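Local coordinates for protein amidase, hydantoinase/carbamoylase family (Paraburkholderia phymatum, PDB 6C0D) that probably hydrolyses N-carbamoyl-L-amino acids to free L-amino acids as a zinc-binding, homodimeric member of the peptidase M20 family, at residues Ile219-Leu224 with His291-Asp296; Thr214-Ile219 with Met361-Ser366; Arg225-Arg230 with Arg323-Ala328; Ser139-Ser144 with Ala369-Gln374. One frame throughout, in Å; residues are numbered along the deposited sequence.

Contact 1: residues Ile219-Leu224 with His291-Asp296; sequences IREFQL and HLQFRD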
# COMPACT_ATOMS: atom_id res chain seq x y z
N ILE A 219 -8.09 23.43 2.04
CA ILE A 219 -7.66 22.04 1.85
C ILE A 219 -8.03 21.55 0.46
O ILE A 219 -9.11 21.87 -0.05
CB ILE A 219 -8.28 21.11 2.92
CG1 ILE A 219 -7.97 21.64 4.34
CG2 ILE A 219 -7.72 19.68 2.78
CD1 ILE A 219 -8.74 20.96 5.46
N ARG A 220 -7.14 20.75 -0.15
CA ARG A 220 -7.46 19.98 -1.35
C ARG A 220 -7.03 18.54 -1.14
O ARG A 220 -6.00 18.28 -0.50
CB ARG A 220 -6.76 20.54 -2.60
CG ARG A 220 -7.29 21.88 -3.05
CD ARG A 220 -8.74 21.77 -3.54
NE ARG A 220 -9.19 23.03 -4.13
CZ ARG A 220 -9.59 24.10 -3.43
NH1 ARG A 220 -9.66 24.06 -2.10
NH2 ARG A 220 -9.95 25.19 -4.07
N GLU A 221 -7.83 17.61 -1.66
CA GLU A 221 -7.49 16.19 -1.64
C GLU A 221 -7.71 15.61 -3.03
O GLU A 221 -8.68 15.97 -3.70
CB GLU A 221 -8.33 15.44 -0.60
CG GLU A 221 -7.89 15.81 0.83
CD GLU A 221 -8.75 15.18 1.90
OE1 GLU A 221 -9.93 14.86 1.62
OE2 GLU A 221 -8.25 15.01 3.02
N PHE A 222 -6.81 14.72 -3.44
CA PHE A 222 -6.90 14.08 -4.75
C PHE A 222 -6.46 12.63 -4.63
O PHE A 222 -5.62 12.29 -3.78
CB PHE A 222 -6.01 14.75 -5.79
CG PHE A 222 -6.44 16.14 -6.15
CD1 PHE A 222 -7.30 16.35 -7.23
CD2 PHE A 222 -5.96 17.24 -5.46
CE1 PHE A 222 -7.69 17.63 -7.58
CE2 PHE A 222 -6.37 18.53 -5.79
CZ PHE A 222 -7.23 18.72 -6.87
N GLN A 223 -7.01 11.79 -5.50
CA GLN A 223 -6.39 10.52 -5.82
C GLN A 223 -5.71 10.67 -7.17
O GLN A 223 -6.25 11.30 -8.09
CB GLN A 223 -7.40 9.38 -5.91
CG GLN A 223 -7.98 8.90 -4.61
CD GLN A 223 -8.80 7.65 -4.82
OE1 GLN A 223 -8.73 7.02 -5.88
NE2 GLN A 223 -9.58 7.27 -3.81
N LEU A 224 -4.54 10.09 -7.30
CA LEU A 224 -3.83 10.07 -8.57
C LEU A 224 -3.57 8.62 -8.92
O LEU A 224 -2.87 7.91 -8.18
CB LEU A 224 -2.54 10.86 -8.47
CG LEU A 224 -1.75 11.01 -9.76
CD1 LEU A 224 -2.56 11.74 -10.83
CD2 LEU A 224 -0.53 11.78 -9.40
N HIS A 291 -2.73 8.84 -2.62
CA HIS A 291 -3.61 9.86 -2.06
C HIS A 291 -2.77 11.08 -1.70
O HIS A 291 -1.73 10.94 -1.04
CB HIS A 291 -4.35 9.32 -0.84
CG HIS A 291 -5.24 8.16 -1.14
ND1 HIS A 291 -6.25 7.76 -0.29
CD2 HIS A 291 -5.27 7.32 -2.19
CE1 HIS A 291 -6.88 6.72 -0.83
NE2 HIS A 291 -6.31 6.44 -1.98
N LEU A 292 -3.19 12.26 -2.16
CA LEU A 292 -2.47 13.51 -1.99
C LEU A 292 -3.37 14.51 -1.29
O LEU A 292 -4.54 14.67 -1.67
CB LEU A 292 -2.02 14.09 -3.34
CG LEU A 292 -1.34 15.46 -3.32
CD1 LEU A 292 0.06 15.32 -2.71
CD2 LEU A 292 -1.26 16.05 -4.71
N GLN A 293 -2.83 15.19 -0.29
CA GLN A 293 -3.54 16.29 0.37
C GLN A 293 -2.63 17.50 0.34
O GLN A 293 -1.41 17.35 0.42
CB GLN A 293 -3.89 15.94 1.82
CG GLN A 293 -4.69 17.01 2.56
CD GLN A 293 -4.90 16.62 4.01
OE1 GLN A 293 -4.09 16.95 4.87
NE2 GLN A 293 -5.96 15.86 4.27
N PHE A 294 -3.20 18.70 0.23
CA PHE A 294 -2.38 19.87 0.48
C PHE A 294 -3.25 20.98 1.06
O PHE A 294 -4.48 21.00 0.91
CB PHE A 294 -1.60 20.35 -0.76
CG PHE A 294 -2.43 20.61 -2.00
CD1 PHE A 294 -2.64 19.58 -2.93
CD2 PHE A 294 -2.92 21.88 -2.29
CE1 PHE A 294 -3.37 19.82 -4.10
CE2 PHE A 294 -3.66 22.12 -3.47
CZ PHE A 294 -3.87 21.09 -4.37
N ARG A 295 -2.59 21.88 1.80
CA ARG A 295 -3.27 22.93 2.54
C ARG A 295 -2.45 24.21 2.48
O ARG A 295 -1.22 24.17 2.48
CB ARG A 295 -3.48 22.57 4.02
CG ARG A 295 -4.08 21.18 4.25
CD ARG A 295 -4.47 20.99 5.72
NE ARG A 295 -4.72 19.57 6.01
CZ ARG A 295 -5.51 19.13 6.98
NH1 ARG A 295 -6.15 19.99 7.76
NH2 ARG A 295 -5.69 17.82 7.16
N ASP A 296 -3.15 25.35 2.47
CA ASP A 296 -2.47 26.62 2.52
C ASP A 296 -3.47 27.69 2.96
O ASP A 296 -4.67 27.57 2.72
CB ASP A 296 -1.86 26.98 1.17
CG ASP A 296 -0.78 28.04 1.29
OD1 ASP A 296 0.32 27.70 1.78
OD2 ASP A 296 -1.04 29.22 0.94
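His291 lies beside Gln223, with the amide and the imidazole nearly parallel and Gln223 CG over one face of the ring, 4.2 Å from its centroid. Next along the strand, Leu292 and Phe222 form a hydrogen-bonded antiparallel pair: Leu292 N gives to Phe222 O, and Phe222 N gives to Leu292 O at 2.9 Å. Gln293 points to the same side of the sheet as His291. With CG anti to the backbone N (chi1 -177°), its chain runs alongside Glu221, and NE2 donates to the anti lone pair of Glu221 OE2 at 2.7 Å, amide and carboxylate almost coplanar. The other end of the same amide is gripped side-on: Arg295 NE and NH2 both reach Gln293 OE1 from one face of its plane, each at 2.9 Å. A glutamine suits this place because it gives to a carboxylate and accepts from a guanidinium at once. Phe294, paired with Arg220 through both backbone bonds, swings its ring under Arg220 CB, which sits over the face 3.7 Å from the centroid; CE1 also meets Phe222 CE2. Arg295 lies alongside Ile219, whose CD1 covers one face of its guanidinium. The face bearing Phe222, Leu292 and Phe294 packs against helix 299-317 and Phe259, and Arg220 reaches Glu306 and Glu334. Opposite, His291 meets Phe281 of the second subunit and Gln293 NE2 hydrogen-bonds its Ser282 OG, while strand 268-277 flanks 291-296.

Contact 2: residues Thr214-Ile219 with Met361-Ser366; sequences TTIVGI and MPSGAS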
# COMPACT_ATOMS: atom_id res chain seq x y z
N THR A 214 -4.31 33.55 12.35
CA THR A 214 -4.57 34.47 11.24
C THR A 214 -5.69 33.95 10.34
O THR A 214 -6.62 34.69 9.99
CB THR A 214 -3.30 34.63 10.41
OG1 THR A 214 -2.81 33.32 10.07
CG2 THR A 214 -2.24 35.37 11.22
N THR A 215 -5.57 32.69 9.94
CA THR A 215 -6.38 32.10 8.88
C THR A 215 -6.47 30.61 9.16
O THR A 215 -5.47 30.00 9.57
CB THR A 215 -5.73 32.31 7.50
OG1 THR A 215 -5.50 33.70 7.29
CG2 THR A 215 -6.62 31.76 6.38
N ILE A 216 -7.64 30.03 8.93
CA ILE A 216 -7.79 28.58 8.90
C ILE A 216 -7.54 28.11 7.46
O ILE A 216 -8.19 28.60 6.53
CB ILE A 216 -9.18 28.17 9.40
CG1 ILE A 216 -9.33 28.62 10.87
CG2 ILE A 216 -9.40 26.66 9.26
CD1 ILE A 216 -10.74 28.40 11.42
N VAL A 217 -6.59 27.19 7.27
CA VAL A 217 -6.11 26.91 5.92
C VAL A 217 -7.21 26.25 5.09
O VAL A 217 -8.10 25.58 5.62
CB VAL A 217 -4.85 26.00 5.94
CG1 VAL A 217 -3.66 26.73 6.61
CG2 VAL A 217 -5.19 24.69 6.66
N GLY A 218 -7.17 26.50 3.78
CA GLY A 218 -7.97 25.71 2.86
C GLY A 218 -7.32 24.36 2.60
O GLY A 218 -6.14 24.16 2.92
N ILE A 219 -8.09 23.43 2.04
CA ILE A 219 -7.66 22.04 1.85
C ILE A 219 -8.03 21.55 0.46
O ILE A 219 -9.11 21.87 -0.05
CB ILE A 219 -8.28 21.11 2.92
CG1 ILE A 219 -7.97 21.64 4.34
CG2 ILE A 219 -7.72 19.68 2.78
CD1 ILE A 219 -8.74 20.96 5.46
N MET A 361 -0.07 32.97 13.64
CA MET A 361 0.15 31.72 12.91
C MET A 361 -1.16 31.26 12.29
O MET A 361 -2.23 31.55 12.82
CB MET A 361 0.66 30.62 13.87
CG MET A 361 -0.31 30.43 15.05
SD MET A 361 0.34 29.22 16.26
CE MET A 361 0.19 27.70 15.33
N PRO A 362 -1.11 30.53 11.18
CA PRO A 362 -2.34 29.92 10.65
C PRO A 362 -2.72 28.71 11.49
O PRO A 362 -1.90 28.14 12.22
CB PRO A 362 -1.94 29.50 9.23
CG PRO A 362 -0.45 29.13 9.41
CD PRO A 362 0.08 30.18 10.37
N SER A 363 -3.99 28.31 11.35
CA SER A 363 -4.45 27.02 11.84
C SER A 363 -4.39 26.00 10.72
O SER A 363 -5.12 26.12 9.73
CB SER A 363 -5.88 27.10 12.39
OG SER A 363 -6.35 25.78 12.65
N GLY A 364 -3.54 24.98 10.88
CA GLY A 364 -3.46 23.96 9.85
C GLY A 364 -4.59 22.95 9.88
O GLY A 364 -4.68 22.11 8.98
N ALA A 365 -5.44 23.01 10.90
CA ALA A 365 -6.55 22.09 11.07
C ALA A 365 -7.88 22.84 10.99
O ALA A 365 -7.93 24.05 11.21
CB ALA A 365 -6.47 21.36 12.42
N SER A 366 -8.95 22.10 10.73
CA SER A 366 -10.28 22.70 10.66
C SER A 366 -10.93 22.75 12.04
O SER A 366 -10.60 21.97 12.94
CB SER A 366 -11.16 21.91 9.68
OG SER A 366 -11.23 20.54 10.00
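Thr214 N gives to Met361 O at 2.9 Å, arriving from above the carbonyl plane, the first of three backbone hydrogen bonds that join the two segments as parallel neighbours. Ser363 N gives to Thr215 O at 2.9 Å, and Val217 N then closes on Ser363 O at 3.1 Å with an N-H...O angle of 165°. Ser363 thus uses both its N and its O on the residues flanking its bridge partner Ile216, the usual pattern of a parallel pair. Pro362, lacking an N-H, fits this ladder because Met361 and Ser363 on either side of it make the bonds to 214-219. Among side-chain polar groups, Ser363 OG, anti to the backbone N (chi1 171°), folds back to donate to Ala365 O at 2.8 Å and so braces the turn that leaves the strand. Methyl groups make van der Waals contacts with carbonyl oxygens: both those of Val217 lie against Ser363 O, CG2 also reaching Gly364 O at 3.5 Å, and Ile216 CG2 meets Ala365 O at 3.6 Å. Apolar packing is confined to Val217 CG1 on Pro362 CB, 4.2 Å apart. Past the turn, Ser366 N binds the sulfonate of a bound buffer molecule, and Ala365 packs on Thr235 of the second subunit. Strand 378-384 lies against Ile216, Met361 and Ser363 through Met380 and Phe382; helix 368-372 covers Ile216, and Arg295 of strand 283-296 packs on Val217.

Contact 3: residues Arg225-Arg230 with Arg323-Ala328; sequences RFIGQR and RAELIA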
# COMPACT_ATOMS: atom_id res chain seq x y z
N ARG A 225 -4.17 8.17 -10.03
CA ARG A 225 -4.07 6.79 -10.49
C ARG A 225 -3.09 6.70 -11.65
O ARG A 225 -3.02 7.61 -12.48
CB ARG A 225 -5.43 6.27 -10.97
CG ARG A 225 -6.48 6.10 -9.90
CD ARG A 225 -7.78 5.55 -10.52
NE ARG A 225 -8.85 5.41 -9.53
CZ ARG A 225 -10.14 5.38 -9.83
NH1 ARG A 225 -10.53 5.50 -11.09
NH2 ARG A 225 -11.04 5.26 -8.87
N PHE A 226 -2.35 5.59 -11.70
CA PHE A 226 -1.39 5.31 -12.76
C PHE A 226 -1.77 3.98 -13.38
O PHE A 226 -1.97 3.00 -12.66
CB PHE A 226 0.03 5.28 -12.21
CG PHE A 226 0.45 6.62 -11.68
CD1 PHE A 226 0.11 7.00 -10.39
CD2 PHE A 226 1.10 7.52 -12.51
CE1 PHE A 226 0.45 8.26 -9.90
CE2 PHE A 226 1.45 8.79 -12.03
CZ PHE A 226 1.12 9.16 -10.72
N ILE A 227 -1.92 3.97 -14.71
CA ILE A 227 -2.38 2.78 -15.41
C ILE A 227 -1.27 2.36 -16.35
O ILE A 227 -1.00 3.03 -17.35
CB ILE A 227 -3.68 3.02 -16.18
CG1 ILE A 227 -4.82 3.45 -15.23
CG2 ILE A 227 -4.07 1.76 -16.92
CD1 ILE A 227 -4.88 4.94 -14.95
N GLY A 228 -0.62 1.24 -16.01
CA GLY A 228 0.41 0.68 -16.84
C GLY A 228 0.05 -0.72 -17.27
O GLY A 228 -1.08 -0.96 -17.72
N GLN A 229 0.98 -1.67 -17.13
CA GLN A 229 0.75 -3.03 -17.58
C GLN A 229 1.40 -4.00 -16.60
O GLN A 229 2.57 -3.84 -16.26
CB GLN A 229 1.33 -3.21 -18.98
CG GLN A 229 1.20 -4.58 -19.57
CD GLN A 229 1.80 -4.61 -20.95
OE1 GLN A 229 1.17 -4.16 -21.91
NE2 GLN A 229 3.03 -5.10 -21.06
N ARG A 230 0.64 -4.99 -16.15
CA ARG A 230 1.19 -6.06 -15.33
C ARG A 230 2.17 -6.88 -16.15
O ARG A 230 1.95 -7.11 -17.34
CB ARG A 230 0.06 -6.98 -14.84
CG ARG A 230 -0.22 -6.94 -13.37
CD ARG A 230 -1.35 -7.91 -13.02
NE ARG A 230 -2.32 -7.29 -12.12
CZ ARG A 230 -3.20 -7.97 -11.40
NH1 ARG A 230 -4.04 -7.33 -10.60
NH2 ARG A 230 -3.24 -9.29 -11.48
N ARG A 323 -0.21 5.87 -18.10
CA ARG A 323 -1.14 6.99 -18.07
C ARG A 323 -1.43 7.41 -16.64
O ARG A 323 -1.58 6.58 -15.76
CB ARG A 323 -2.45 6.62 -18.77
CG ARG A 323 -3.49 7.75 -18.75
CD ARG A 323 -4.68 7.40 -19.63
NE ARG A 323 -5.26 6.10 -19.30
CZ ARG A 323 -6.26 5.93 -18.43
NH1 ARG A 323 -6.78 6.97 -17.80
NH2 ARG A 323 -6.72 4.71 -18.18
N ALA A 324 -1.54 8.73 -16.42
CA ALA A 324 -1.90 9.30 -15.13
C ALA A 324 -3.32 9.85 -15.16
O ALA A 324 -3.77 10.40 -16.18
CB ALA A 324 -0.94 10.43 -14.72
N GLU A 325 -4.03 9.72 -14.04
CA GLU A 325 -5.44 10.10 -13.99
C GLU A 325 -5.72 10.76 -12.65
O GLU A 325 -5.56 10.12 -11.60
CB GLU A 325 -6.33 8.88 -14.20
CG GLU A 325 -7.80 9.18 -14.15
CD GLU A 325 -8.63 7.92 -14.24
OE1 GLU A 325 -9.77 7.91 -13.74
OE2 GLU A 325 -8.11 6.92 -14.80
N LEU A 326 -6.16 12.01 -12.67
CA LEU A 326 -6.36 12.79 -11.45
C LEU A 326 -7.83 12.81 -11.09
O LEU A 326 -8.68 13.11 -11.94
CB LEU A 326 -5.85 14.22 -11.65
CG LEU A 326 -5.88 15.17 -10.46
CD1 LEU A 326 -4.86 14.76 -9.43
CD2 LEU A 326 -5.63 16.59 -10.95
N ILE A 327 -8.14 12.51 -9.83
CA ILE A 327 -9.53 12.45 -9.36
C ILE A 327 -9.67 13.37 -8.15
O ILE A 327 -9.02 13.15 -7.12
CB ILE A 327 -9.95 11.02 -8.98
CG1 ILE A 327 -9.71 10.09 -10.18
CG2 ILE A 327 -11.41 11.00 -8.57
CD1 ILE A 327 -9.57 8.67 -9.79
N ALA A 328 -10.51 14.39 -8.28
CA ALA A 328 -10.75 15.28 -7.14
C ALA A 328 -11.62 14.57 -6.11
O ALA A 328 -12.55 13.85 -6.46
CB ALA A 328 -11.43 16.57 -7.60
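Arg323 O is met by Ile227 N at 2.8 Å, in the carbonyl plane, and the CA-H of Phe226 also approaches this oxygen. Arg323 N answers to Ile227 O, completing one hydrogen-bonded antiparallel pair. Two residues along, Arg225 and Glu325 form the next: Arg225 N gives to Glu325 O with a nearly straight N-H...O angle of 174°, and Glu325 N returns to Arg225 O. On the face shared by these four residues, Glu325 stands between two arginines. Both arginines are modelled in two conformers, so what follows holds for one of them. Glu325 OE2 is met from above the carboxylate plane by Arg323 NH1 at 3.3 Å, while Glu325 OE1 faces Arg225 NH1 at 3.7 Å, a long salt bridge; in this conformer Glu325 may partly balance both charges. Apolar methyl groups lie on the arginines: Ile327 CD1 sits over the centre of the Arg225 guanidinium, and Ile227 CD1 over one face of that of Arg323. Long charged chains suit this largely exposed face, since they cover the isoleucines while keeping their ends near water. On the other face Phe226 CE2 touches the small Ala324 CB at 4.0 Å, and helix 299-317 with Phe251 packs over this buried side. Far from the zinc site, the arrangement is consistent with the small lid (dimerisation) domain of M20 enzymes: an antiparallel sheet with helices on one face, charged and isoleucine side chains on the other.

Contact 4: residues Ser139-Ser144 with Ala369-Gln374; sequences SSFLGS and AQVIAQ. With EDO (1,2-ethanediol), chain I.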
# COMPACT_ATOMS: atom_id res chain seq x y z
N SER A 139 -21.97 13.66 11.33
CA SER A 139 -21.91 14.67 10.27
C SER A 139 -21.04 15.81 10.77
O SER A 139 -21.41 16.49 11.74
CB SER A 139 -23.32 15.16 9.92
OG SER A 139 -23.30 16.07 8.83
N SER A 140 -19.90 16.04 10.12
CA SER A 140 -18.93 16.99 10.64
C SER A 140 -19.51 18.40 10.72
O SER A 140 -20.22 18.86 9.82
CB SER A 140 -17.67 16.99 9.77
OG SER A 140 -16.96 15.77 9.91
N PHE A 141 -19.20 19.07 11.83
CA PHE A 141 -19.62 20.45 12.13
C PHE A 141 -21.14 20.59 12.20
O PHE A 141 -21.68 21.68 11.96
CB PHE A 141 -19.04 21.45 11.13
CG PHE A 141 -17.55 21.33 10.93
CD1 PHE A 141 -16.66 21.72 11.91
CD2 PHE A 141 -17.04 20.84 9.73
CE1 PHE A 141 -15.29 21.61 11.72
CE2 PHE A 141 -15.68 20.73 9.53
CZ PHE A 141 -14.80 21.11 10.53
N LEU A 142 -21.84 19.51 12.55
CA LEU A 142 -23.30 19.57 12.65
C LEU A 142 -23.74 20.74 13.52
O LEU A 142 -24.67 21.48 13.16
CB LEU A 142 -23.84 18.26 13.22
CG LEU A 142 -25.35 18.21 13.50
CD1 LEU A 142 -26.16 18.29 12.20
CD2 LEU A 142 -25.72 16.96 14.29
N GLY A 143 -23.07 20.96 14.65
CA GLY A 143 -23.53 21.97 15.58
C GLY A 143 -23.32 23.39 15.08
O GLY A 143 -24.23 24.23 15.15
N SER A 144 -22.12 23.69 14.58
CA SER A 144 -21.89 25.06 14.11
C SER A 144 -22.66 25.33 12.83
O SER A 144 -23.13 26.46 12.63
CB SER A 144 -20.38 25.32 13.93
OG SER A 144 -19.75 24.31 13.16
N ALA A 369 -14.84 27.25 14.14
CA ALA A 369 -14.66 28.66 13.82
C ALA A 369 -14.67 28.92 12.31
O ALA A 369 -15.03 30.02 11.87
CB ALA A 369 -13.35 29.18 14.42
N GLN A 370 -14.27 27.93 11.51
CA GLN A 370 -14.28 28.17 10.07
C GLN A 370 -15.70 28.29 9.54
O GLN A 370 -15.94 28.96 8.52
CB GLN A 370 -13.52 27.06 9.33
CG GLN A 370 -14.31 25.82 9.09
CD GLN A 370 -13.43 24.69 8.61
OE1 GLN A 370 -12.25 24.64 8.96
NE2 GLN A 370 -13.99 23.78 7.82
N VAL A 371 -16.66 27.62 10.19
CA VAL A 371 -18.07 27.73 9.81
C VAL A 371 -18.64 29.05 10.32
O VAL A 371 -19.34 29.78 9.59
CB VAL A 371 -18.85 26.53 10.36
CG1 VAL A 371 -20.38 26.73 10.22
CG2 VAL A 371 -18.41 25.23 9.67
N ILE A 372 -18.38 29.37 11.58
CA ILE A 372 -19.00 30.55 12.19
C ILE A 372 -18.45 31.83 11.58
O ILE A 372 -19.19 32.81 11.38
CB ILE A 372 -18.80 30.49 13.72
CG1 ILE A 372 -19.68 29.35 14.27
CG2 ILE A 372 -19.16 31.84 14.39
CD1 ILE A 372 -19.21 28.83 15.60
N ALA A 373 -17.16 31.84 11.21
CA ALA A 373 -16.50 33.04 10.70
C ALA A 373 -17.13 33.56 9.41
O ALA A 373 -16.97 34.75 9.09
CB ALA A 373 -15.01 32.78 10.44
N GLN A 374 -17.83 32.71 8.66
CA GLN A 374 -18.47 33.15 7.44
C GLN A 374 -19.75 33.94 7.71
O GLN A 374 -20.33 34.50 6.77
CB GLN A 374 -18.72 31.93 6.55
CG GLN A 374 -17.42 31.07 6.37
CD GLN A 374 -17.58 29.78 5.56
OE1 GLN A 374 -18.45 29.68 4.69
NE2 GLN A 374 -16.73 28.78 5.85
C1 EDO I . -18.59 37.65 9.07
O1 EDO I . -17.67 37.27 8.04
C2 EDO I . -18.48 39.14 9.34
O2 EDO I . -17.11 39.49 9.53
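Phe141 and Gln370 cross at about a right angle, with the phenyl and amide planes 36° apart. Gln370 NE2 comes obliquely to the ring, 3.9 Å from Phe141 CZ, and also has a weak hydrogen bond to Glu333 OE1. The base of Phe141 rests on Val371: CB lies 4.1 Å from Val371 CG2, the two side chains passing at a slant. Phe141, third residue of a type II turn from Ser139 to Leu142, has a positive phi of 61° and is the N-cap residue of helix 142-148. Farther along, Ser144 aims at helix 368-372. Its OG, held between the backbone N and the carbonyl carbon (chi1 51°), lies 3.7 Å from Val371 CB and is hydrogen-bonded to Asp368 OD1. Val371 CG1 meets Ser144 O at 3.7 Å, and Ile372 CD1 touches Ser144 CB, a serine being small enough for this close approach. No hydrogen bond joins the segments, so the contact is packing of a turn and helix start against a short helix. Phe141 stands about 8 Å from the zinc ion, which His89, Asp100 and His196 bind; this places the contact beside the metal site of this M20-family enzyme, as second-shell packing.

Overall arrangement
Contacts 1, 2 and 3 all use strand 210-227, which takes strand 358-363 near its start, 283-296 along its middle and 323-328 toward its end. Contacts 1 and 2 share Ile219 and touch through Arg295 and Asp296, whereas contact 3 lies about 31 Å from contact 2, centre to centre. Chemistry follows place: contact 1 is buried, with apolar packing on one face and a polar chain at the subunit interface; contact 2 is partly buried and mostly backbone-bonded; contact 3, farthest from the chain centre, has a largely exposed face of charged arginines. Contact 4 is also buried but lacks hydrogen bonds between its segments; it touches contact 2 through Ile216 and Ser366, beside the zinc site.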